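Side-chain contact in TRAS1 ORF2p (Bombyx mori, PDB 1WDU), which carries at its N-terminus the endonuclease domain of a telomere-specific non-LTR retrotransposon, which probably nicks target DNA for insertion: residues Gln136-Glu141 with Met175-Glu180. The protein carries 1 engineered substitution. Residues are numbered along the deposited sequence; the frame is centred on the assembly and turned at random.
Sequences QIKRVE and MGTLGE
K138 reaches across to T177 and E180 where two neighbouring helices of the four-layered alpha/beta sandwich, a DNase I-like endonuclease fold, run side by side. Helices 131-142 and 169-181 form part of one outer layer: I137 and V140 of the first touch F151 on strand 149-154, and L178 of the second touches I185 on strand 184-185. Their segments here are nearly parallel, with an angle of 15° between directions, and their axes come no nearer than 10.7 Å. The interface is accordingly small, burying 162 Å² summed over both sides.

The closer-packed part is apolar and lies toward the sheet, between the buried residues I137 and T177. Even there the touch is light, since I137 CG2 approaches T177 CG2 at 4.5 Å. The same T177 methyl also lies beneath the lysine, with K138 CE 4.3 Å from T177 CG2, and so meets both an aliphatic branch and a lysine methylene. T177 OG1 takes no part in this apolar patch; it hydrogen-bonds to Q173 O, one turn back in its own helix.

The outer, solvent side is bridged by charge. K138 sets CG beside its backbone N (chi1 -62°) and is extended beyond it, which carries the ammonium out over the groove between the helices, where E180 meets it. E180, exposed at the outer margin, is likewise extended beyond CG, and the two side chains meet at a slant. With an alanine at K138, the E180 carboxylate would probably lose this cross-helix partner and the T177 methyl part of its cover on the outer side. The salt bridge rests on one hydrogen bond: K138 NZ donates to E180 OE1 at 3.1 Å, entering on the syn lone pair, the side that faces OE2.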
loop_
_atom_site.group_PDB
_atom_site.type_symbol
_atom_site.label_atom_id
_atom_site.label_comp_id
_atom_site.label_asym_id
_atom_site.label_seq_id
_atom_site.Cartn_x
_atom_site.Cartn_y
_atom_site.Cartn_z
ATOM N N GLN A 136 6.684 13.439 -3.502
ATOM C CA GLN A 136 6.601 12.285 -4.397
ATOM C C GLN A 136 5.136 11.919 -4.612
ATOM O O GLN A 136 4.751 11.519 -5.711
ATOM C CB GLN A 136 7.358 11.090 -3.820
ATOM C CG GLN A 136 8.868 11.177 -3.948
ATOM C CD GLN A 136 9.570 10.046 -3.207
ATOM O OE1 GLN A 136 9.232 8.871 -3.365
ATOM N NE2 GLN A 136 10.550 10.400 -2.390
ATOM N N ILE A 137 4.320 12.062 -3.567
ATOM C CA ILE A 137 2.896 11.755 -3.685
ATOM C C ILE A 137 2.282 12.735 -4.670
ATOM O O ILE A 137 1.508 12.344 -5.537
ATOM C CB ILE A 137 2.149 11.865 -2.322
ATOM C CG1 ILE A 137 2.721 10.840 -1.335
ATOM C CG2 ILE A 137 0.634 11.661 -2.517
ATOM C CD1 ILE A 137 2.743 9.427 -1.859
ATOM N N LYS A 138 2.643 14.009 -4.534
ATOM C CA LYS A 138 2.140 15.048 -5.427
ATOM C C LYS A 138 2.546 14.749 -6.867
ATOM O O LYS A 138 1.711 14.750 -7.766
ATOM C CB LYS A 138 2.686 16.421 -5.013
ATOM C CG LYS A 138 2.264 16.861 -3.615
ATOM C CD LYS A 138 2.575 18.337 -3.356
ATOM C CE LYS A 138 2.012 18.788 -2.003
ATOM N NZ LYS A 138 2.266 20.233 -1.700
ATOM N N ARG A 139 3.835 14.487 -7.071
ATOM C CA ARG A 139 4.370 14.181 -8.393
ATOM C C ARG A 139 3.593 13.046 -9.055
ATOM O O ARG A 139 3.276 13.118 -10.249
ATOM C CB ARG A 139 5.853 13.812 -8.280
ATOM C CG ARG A 139 6.556 13.550 -9.610
ATOM C CD ARG A 139 8.061 13.783 -9.476
ATOM N NE ARG A 139 8.777 13.611 -10.737
ATOM C CZ ARG A 139 9.173 12.437 -11.226
ATOM N NH1 ARG A 139 8.928 11.317 -10.557
ATOM N NH2 ARG A 139 9.817 12.384 -12.387
ATOM N N VAL A 140 3.279 12.006 -8.281
ATOM C CA VAL A 140 2.527 10.868 -8.812
ATOM C C VAL A 140 1.115 11.301 -9.183
ATOM O O VAL A 140 0.610 10.947 -10.238
ATOM C CB VAL A 140 2.436 9.697 -7.780
ATOM C CG1 VAL A 140 1.473 8.639 -8.276
ATOM C CG2 VAL A 140 3.808 9.074 -7.561
ATOM N N GLU A 141 0.486 12.086 -8.313
ATOM C CA GLU A 141 -0.876 12.551 -8.539
ATOM C C GLU A 141 -1.040 13.436 -9.788
ATOM O O GLU A 141 -1.947 13.215 -10.593
ATOM C CB GLU A 141 -1.366 13.294 -7.290
ATOM C CG GLU A 141 -2.873 13.225 -7.035
ATOM C CD GLU A 141 -3.665 14.241 -7.835
ATOM O OE1 GLU A 141 -4.912 14.233 -7.733
ATOM O OE2 GLU A 141 -3.046 15.051 -8.559
ATOM N N MET A 175 -2.169 14.457 6.057
ATOM C CA MET A 175 -3.570 14.837 5.869
ATOM C C MET A 175 -3.674 16.099 5.013
ATOM O O MET A 175 -4.549 16.206 4.150
ATOM C CB MET A 175 -4.256 15.092 7.219
ATOM C CG MET A 175 -4.795 13.844 7.921
ATOM S SD MET A 175 -5.872 12.838 6.850
ATOM C CE MET A 175 -7.379 13.831 6.806
ATOM N N GLY A 176 -2.781 17.057 5.265
ATOM C CA GLY A 176 -2.788 18.299 4.512
ATOM C C GLY A 176 -2.576 18.008 3.041
ATOM O O GLY A 176 -3.272 18.542 2.173
ATOM N N THR A 177 -1.602 17.148 2.762
ATOM C CA THR A 177 -1.308 16.760 1.394
ATOM C C THR A 177 -2.520 16.045 0.800
ATOM O O THR A 177 -2.909 16.313 -0.338
ATOM C CB THR A 177 -0.072 15.848 1.351
ATOM O OG1 THR A 177 1.061 16.584 1.829
ATOM C CG2 THR A 177 0.202 15.363 -0.060
ATOM N N LEU A 178 -3.128 15.141 1.561
ATOM C CA LEU A 178 -4.301 14.441 1.044
ATOM C C LEU A 178 -5.376 15.443 0.648
ATOM O O LEU A 178 -5.977 15.328 -0.421
ATOM C CB LEU A 178 -4.858 13.474 2.083
ATOM C CG LEU A 178 -4.289 12.052 2.080
ATOM C CD1 LEU A 178 -2.786 12.061 1.827
ATOM C CD2 LEU A 178 -4.631 11.398 3.415
ATOM N N GLY A 179 -5.600 16.432 1.515
ATOM C CA GLY A 179 -6.601 17.454 1.252
ATOM C C GLY A 179 -6.386 18.210 -0.049
ATOM O O GLY A 179 -7.334 18.475 -0.784
ATOM N N GLU A 180 -5.138 18.560 -0.337
ATOM C CA GLU A 180 -4.809 19.279 -1.560
ATOM C C GLU A 180 -5.029 18.434 -2.808
ATOM O O GLU A 180 -5.374 18.956 -3.875
ATOM C CB GLU A 180 -3.347 19.727 -1.525
ATOM C CG GLU A 180 -3.065 20.924 -0.642
ATOM C CD GLU A 180 -1.591 21.039 -0.292
ATOM O OE1 GLU A 180 -0.742 20.798 -1.183
ATOM O OE2 GLU A 180 -1.286 21.374 0.875
#